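Local coordinates for DUF4785 domain-containing protein (Legionella pneumophila subsp. pneumophila, PDB 4KH9) that is of unknown function but binds calcium ions and consists of three domains, the second and third probably immunoglobulin-like E-set folds, at residues 162-175 against 253-266. Residues are numbered along the deposited sequence; the frame is centred on the assembly and turned at random. Where two conformers were deposited one is given.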
loop_
_atom_site.group_PDB
_atom_site.type_symbol
_atom_site.label_atom_id
_atom_site.label_comp_id
_atom_site.label_asym_id
_atom_site.label_seq_id
_atom_site.Cartn_x
_atom_site.Cartn_y
_atom_site.Cartn_z
ATOM N N THR A 162 0.639 -14.112 -18.091
ATOM C CA THR A 162 -0.031 -12.805 -18.214
ATOM C C THR A 162 -0.145 -12.181 -16.833
ATOM O O THR A 162 -0.726 -12.781 -15.916
ATOM C CB THR A 162 -1.403 -12.891 -18.904
ATOM O OG1 THR A 162 -1.228 -13.353 -20.232
ATOM C CG2 THR A 162 -2.112 -11.516 -18.968
ATOM N N TYR A 163 0.444 -10.980 -16.671
ATOM C CA TYR A 163 0.388 -10.301 -15.395
ATOM C C TYR A 163 0.050 -8.833 -15.565
ATOM O O TYR A 163 0.221 -8.262 -16.649
ATOM C CB TYR A 163 1.712 -10.450 -14.623
ATOM C CG TYR A 163 2.917 -9.908 -15.352
ATOM C CD1 TYR A 163 3.295 -8.571 -15.222
ATOM C CD2 TYR A 163 3.714 -10.740 -16.144
ATOM C CE1 TYR A 163 4.434 -8.077 -15.851
ATOM C CE2 TYR A 163 4.846 -10.248 -16.797
ATOM C CZ TYR A 163 5.211 -8.918 -16.631
ATOM O OH TYR A 163 6.327 -8.416 -17.245
ATOM N N LEU A 164 -0.437 -8.240 -14.482
ATOM C CA LEU A 164 -0.741 -6.820 -14.395
ATOM C C LEU A 164 0.328 -6.178 -13.576
ATOM O O LEU A 164 0.603 -6.659 -12.477
ATOM C CB LEU A 164 -2.125 -6.583 -13.769
ATOM C CG LEU A 164 -2.576 -5.122 -13.662
ATOM C CD1 LEU A 164 -2.907 -4.549 -15.036
ATOM C CD2 LEU A 164 -3.742 -4.988 -12.733
ATOM N N GLU A 165 0.954 -5.113 -14.089
ATOM C CA GLU A 165 1.974 -4.393 -13.317
ATOM C C GLU A 165 1.435 -2.987 -12.933
ATOM O O GLU A 165 0.915 -2.296 -13.780
ATOM C CB GLU A 165 3.292 -4.309 -14.093
ATOM C CG GLU A 165 4.394 -3.685 -13.255
ATOM C CD GLU A 165 5.769 -3.733 -13.890
ATOM O OE1 GLU A 165 6.299 -4.854 -14.049
ATOM O OE2 GLU A 165 6.336 -2.655 -14.187
ATOM N N VAL A 166 1.519 -2.615 -11.638
ATOM C CA VAL A 166 1.049 -1.327 -11.123
ATOM C C VAL A 166 2.145 -0.696 -10.277
ATOM O O VAL A 166 2.937 -1.412 -9.649
ATOM C CB VAL A 166 -0.268 -1.441 -10.310
ATOM C CG1 VAL A 166 -1.380 -2.054 -11.146
ATOM C CG2 VAL A 166 -0.069 -2.213 -9.000
ATOM N N GLU A 167 2.192 0.630 -10.249
ATOM C CA GLU A 167 3.126 1.394 -9.394
ATOM C C GLU A 167 2.698 2.857 -9.304
ATOM O O GLU A 167 2.010 3.333 -10.191
ATOM C CB GLU A 167 4.588 1.310 -9.872
ATOM C CG GLU A 167 4.845 1.830 -11.265
ATOM C CD GLU A 167 6.312 1.942 -11.635
ATOM O OE1 GLU A 167 7.049 2.691 -10.952
ATOM O OE2 GLU A 167 6.717 1.302 -12.631
ATOM N N THR A 168 3.134 3.573 -8.251
ATOM C CA THR A 168 2.866 5.013 -8.127
ATOM C C THR A 168 4.227 5.740 -8.266
ATOM O O THR A 168 5.268 5.096 -8.135
ATOM C CB THR A 168 2.098 5.358 -6.858
ATOM O OG1 THR A 168 2.851 4.992 -5.716
ATOM C CG2 THR A 168 0.730 4.687 -6.800
ATOM N N ASP A 169 4.224 7.031 -8.607
ATOM C CA ASP A 169 5.478 7.777 -8.860
ATOM C C ASP A 169 6.274 8.036 -7.563
ATOM O O ASP A 169 7.432 8.449 -7.630
ATOM C CB ASP A 169 5.200 9.105 -9.578
ATOM C CG ASP A 169 4.253 10.096 -8.905
ATOM O OD1 ASP A 169 3.373 9.660 -8.141
ATOM O OD2 ASP A 169 4.288 11.274 -9.272
ATOM N N SER A 170 5.660 7.791 -6.396
ATOM C CA SER A 170 6.288 7.975 -5.088
ATOM C C SER A 170 5.712 6.977 -4.110
ATOM O O SER A 170 4.640 6.400 -4.358
ATOM C CB SER A 170 6.088 9.409 -4.595
ATOM O OG SER A 170 6.597 9.600 -3.288
ATOM N N LEU A 171 6.455 6.740 -3.005
ATOM C CA LEU A 171 6.056 5.835 -1.918
ATOM C C LEU A 171 5.306 6.589 -0.878
ATOM O O LEU A 171 4.530 5.999 -0.118
ATOM C CB LEU A 171 7.296 5.182 -1.264
ATOM C CG LEU A 171 8.081 4.138 -2.041
ATOM C CD1 LEU A 171 9.313 3.760 -1.269
ATOM C CD2 LEU A 171 7.294 2.888 -2.205
ATOM N N HIS A 172 5.586 7.903 -0.800
ATOM C CA HIS A 172 5.028 8.775 0.216
ATOM C C HIS A 172 4.517 10.056 -0.411
ATOM O O HIS A 172 5.187 10.660 -1.247
ATOM C CB HIS A 172 6.073 9.107 1.310
ATOM C CG HIS A 172 6.991 7.986 1.680
ATOM N ND1 HIS A 172 6.629 7.031 2.617
ATOM C CD2 HIS A 172 8.251 7.724 1.250
ATOM C CE1 HIS A 172 7.647 6.184 2.689
ATOM N NE2 HIS A 172 8.660 6.572 1.900
ATOM N N TYR A 173 3.351 10.480 0.029
ATOM C CA TYR A 173 2.703 11.703 -0.426
ATOM C C TYR A 173 2.194 12.506 0.751
ATOM O O TYR A 173 2.066 11.984 1.853
ATOM C CB TYR A 173 1.504 11.354 -1.353
ATOM C CG TYR A 173 1.837 10.607 -2.622
ATOM C CD1 TYR A 173 2.139 11.287 -3.792
ATOM C CD2 TYR A 173 1.842 9.212 -2.654
ATOM C CE1 TYR A 173 2.413 10.603 -4.977
ATOM C CE2 TYR A 173 2.155 8.519 -3.821
ATOM C CZ TYR A 173 2.433 9.220 -4.978
ATOM O OH TYR A 173 2.707 8.534 -6.117
ATOM N N GLN A 174 1.844 13.761 0.507
ATOM C CA GLN A 174 1.262 14.631 1.510
ATOM C C GLN A 174 0.062 15.362 0.917
ATOM O O GLN A 174 -0.163 15.315 -0.298
ATOM C CB GLN A 174 2.294 15.631 2.072
ATOM C CG GLN A 174 3.350 14.967 2.942
ATOM C CD GLN A 174 3.946 15.916 3.975
ATOM O OE1 GLN A 174 4.682 16.847 3.636
ATOM N NE2 GLN A 174 3.608 15.726 5.251
ATOM N N TYR A 175 -0.706 16.014 1.783
ATOM C CA TYR A 175 -1.898 16.766 1.437
ATOM C C TYR A 175 -1.632 17.710 0.244
ATOM O O TYR A 175 -0.705 18.498 0.282
ATOM C CB TYR A 175 -2.409 17.558 2.662
ATOM C CG TYR A 175 -3.654 18.359 2.360
ATOM C CD1 TYR A 175 -4.915 17.773 2.428
ATOM C CD2 TYR A 175 -3.571 19.690 1.966
ATOM C CE1 TYR A 175 -6.063 18.491 2.096
ATOM C CE2 TYR A 175 -4.713 20.417 1.635
ATOM C CZ TYR A 175 -5.958 19.812 1.699
ATOM O OH TYR A 175 -7.092 20.525 1.379
ATOM N N ILE A 253 -9.219 -11.983 -20.510
ATOM C CA ILE A 253 -8.018 -11.599 -19.788
ATOM C C ILE A 253 -8.473 -10.673 -18.673
ATOM O O ILE A 253 -8.892 -9.529 -18.927
ATOM C CB ILE A 253 -6.912 -10.956 -20.684
ATOM C CG1 ILE A 253 -6.813 -11.550 -22.136
ATOM C CG2 ILE A 253 -5.567 -10.848 -19.953
ATOM C CD1 ILE A 253 -6.315 -12.930 -22.312
ATOM N N ARG A 254 -8.438 -11.172 -17.449
ATOM C CA ARG A 254 -8.871 -10.392 -16.289
ATOM C C ARG A 254 -7.784 -10.368 -15.244
ATOM O O ARG A 254 -7.303 -11.424 -14.829
ATOM C CB ARG A 254 -10.168 -10.985 -15.702
ATOM C CG ARG A 254 -10.601 -10.328 -14.420
ATOM C CD ARG A 254 -11.701 -9.329 -14.579
ATOM N NE ARG A 254 -12.113 -8.769 -13.288
ATOM C CZ ARG A 254 -13.177 -9.165 -12.587
ATOM N NH1 ARG A 254 -13.950 -10.151 -13.033
ATOM N NH2 ARG A 254 -13.476 -8.578 -11.439
ATOM N N ARG A 255 -7.370 -9.149 -14.840
ATOM C CA ARG A 255 -6.377 -8.977 -13.801
ATOM C C ARG A 255 -6.767 -7.826 -12.887
ATOM O O ARG A 255 -7.269 -6.805 -13.337
ATOM C CB ARG A 255 -4.968 -8.732 -14.393
ATOM C CG ARG A 255 -4.271 -9.882 -15.142
ATOM C CD ARG A 255 -3.770 -10.941 -14.207
ATOM N NE ARG A 255 -3.257 -12.135 -14.895
ATOM C CZ ARG A 255 -3.953 -13.246 -15.138
ATOM N NH1 ARG A 255 -5.248 -13.313 -14.838
ATOM N NH2 ARG A 255 -3.366 -14.286 -15.707
ATOM N N SER A 256 -6.500 -7.979 -11.603
ATOM C CA SER A 256 -6.688 -6.923 -10.636
ATOM C C SER A 256 -5.396 -6.782 -9.858
ATOM O O SER A 256 -4.619 -7.731 -9.764
ATOM C CB SER A 256 -7.901 -7.144 -9.737
ATOM O OG SER A 256 -7.574 -8.037 -8.701
ATOM N N GLY A 257 -5.110 -5.575 -9.419
ATOM C CA GLY A 257 -3.862 -5.312 -8.720
ATOM C C GLY A 257 -3.978 -4.246 -7.669
ATOM O O GLY A 257 -4.916 -3.453 -7.683
ATOM N N HIS A 258 -3.009 -4.271 -6.762
ATOM C CA HIS A 258 -2.886 -3.385 -5.614
ATOM C C HIS A 258 -1.460 -2.930 -5.425
ATOM O O HIS A 258 -0.537 -3.690 -5.738
ATOM C CB HIS A 258 -3.314 -4.106 -4.303
ATOM C CG HIS A 258 -4.699 -4.683 -4.240
ATOM N ND1 HIS A 258 -5.737 -4.011 -3.613
ATOM C CD2 HIS A 258 -5.137 -5.904 -4.617
ATOM C CE1 HIS A 258 -6.782 -4.826 -3.673
ATOM N NE2 HIS A 258 -6.466 -5.977 -4.265
ATOM N N THR A 259 -1.264 -1.761 -4.826
ATOM C CA THR A 259 0.056 -1.315 -4.388
ATOM C C THR A 259 -0.188 -0.287 -3.272
ATOM O O THR A 259 -1.204 0.412 -3.249
ATOM C CB THR A 259 1.048 -0.871 -5.474
ATOM O OG1 THR A 259 2.345 -1.011 -4.865
ATOM C CG2 THR A 259 0.811 0.570 -5.980
ATOM N N ALA A 260 0.706 -0.304 -2.285
ATOM C CA ALA A 260 0.615 0.536 -1.102
ATOM C C ALA A 260 1.438 1.802 -1.256
ATOM O O ALA A 260 2.481 1.823 -1.912
ATOM C CB ALA A 260 1.094 -0.241 0.129
ATOM N N PHE A 261 0.981 2.852 -0.595
ATOM C CA PHE A 261 1.712 4.109 -0.519
ATOM C C PHE A 261 1.346 4.761 0.802
ATOM O O PHE A 261 0.298 4.460 1.381
ATOM C CB PHE A 261 1.458 5.032 -1.737
ATOM C CG PHE A 261 0.038 5.511 -1.915
ATOM C CD1 PHE A 261 -0.873 4.779 -2.692
ATOM C CD2 PHE A 261 -0.374 6.721 -1.363
ATOM C CE1 PHE A 261 -2.178 5.236 -2.885
ATOM C CE2 PHE A 261 -1.671 7.193 -1.572
ATOM C CZ PHE A 261 -2.563 6.451 -2.341
ATOM N N SER A 262 2.253 5.584 1.314
ATOM C CA SER A 262 2.054 6.285 2.588
ATOM C C SER A 262 1.554 7.691 2.327
ATOM O O SER A 262 1.940 8.311 1.336
ATOM C CB SER A 262 3.365 6.315 3.376
ATOM O OG SER A 262 3.204 7.030 4.585
ATOM N N TYR A 263 0.739 8.223 3.241
ATOM C CA TYR A 263 0.199 9.578 3.091
ATOM C C TYR A 263 0.208 10.327 4.433
ATOM O O TYR A 263 -0.164 9.736 5.436
ATOM C CB TYR A 263 -1.229 9.507 2.526
ATOM C CG TYR A 263 -1.964 10.828 2.485
ATOM C CD1 TYR A 263 -1.711 11.752 1.487
ATOM C CD2 TYR A 263 -2.898 11.163 3.468
ATOM C CE1 TYR A 263 -2.392 12.966 1.433
ATOM C CE2 TYR A 263 -3.599 12.373 3.417
ATOM C CZ TYR A 263 -3.337 13.270 2.393
ATOM O OH TYR A 263 -3.979 14.472 2.325
ATOM N N SER A 264 0.561 11.635 4.445
ATOM C CA SER A 264 0.494 12.399 5.698
ATOM C C SER A 264 -0.031 13.831 5.480
ATOM O O SER A 264 -0.026 14.355 4.371
ATOM C CB SER A 264 1.857 12.450 6.384
ATOM O OG SER A 264 2.803 13.206 5.646
ATOM N N ILE A 265 -0.462 14.449 6.559
ATOM C CA ILE A 265 -0.886 15.842 6.601
ATOM C C ILE A 265 0.340 16.660 7.077
ATOM O O ILE A 265 0.964 16.264 8.061
ATOM C CB ILE A 265 -2.125 15.999 7.503
ATOM C CG1 ILE A 265 -3.351 15.289 6.870
ATOM C CG2 ILE A 265 -2.446 17.467 7.793
ATOM C CD1 ILE A 265 -4.135 14.545 7.863
ATOM N N PRO A 266 0.734 17.744 6.386
ATOM C CA PRO A 266 1.927 18.506 6.829
ATOM C C PRO A 266 1.594 19.341 8.072
ATOM O O PRO A 266 1.489 20.565 8.006
ATOM C CB PRO A 266 2.251 19.364 5.601
ATOM C CG PRO A 266 0.936 19.571 4.908
ATOM C CD PRO A 266 0.138 18.321 5.152
#
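Segment 162-175 meets strand 253-264 in two ways. Strand 172-174 pairs parallel with it at the sheet edge through four backbone hydrogen bonds: S262 N to L171 O (2.7 Å), Y173 N to S262 O, S264 N to Y173 O and Y175 N to S264 O, Y173 thus bridging S262 and S264, as parallel pairing requires. Strand 163-168 instead packs across it, axes 6.8 Å apart at 23°, before the chain switches over at 169-171, as in the split edge strand of immunoglobulin-like sandwiches. L164 suits this interior, its CD2 3.6 Å from G257 N, where glycine lets leucine close on the backbone; V166 CG2 reaches T259 CB, while T259 OG1 and T168 OG1 both bond N42. R255, bent at chi2 (-74°), hydrogen-bonds T162 O side-on through NE (2.8 Å, above the carbonyl plane) and NH2 (3.0 Å, tilted from it), the oxygen lying in the guanidinium plane. Y173 and F261 form an offset edge-to-face pair, planes at 84°, both side chains touching L179. On the opposite sheet face, Q174 NE2 donates to S264 OG (2.7 Å). Y263 lies alongside Y175, and Y263 OH, 3.2 Å from Y175 CA, hydrogen-bonds S229 O: tyrosine packs yet satisfies its polar end. The middle is thus mainly apolar, its threonine hydroxyls satisfied from outside, while buried R255, probably neutralised by D157, ties down a carbonyl otherwise costly to bury.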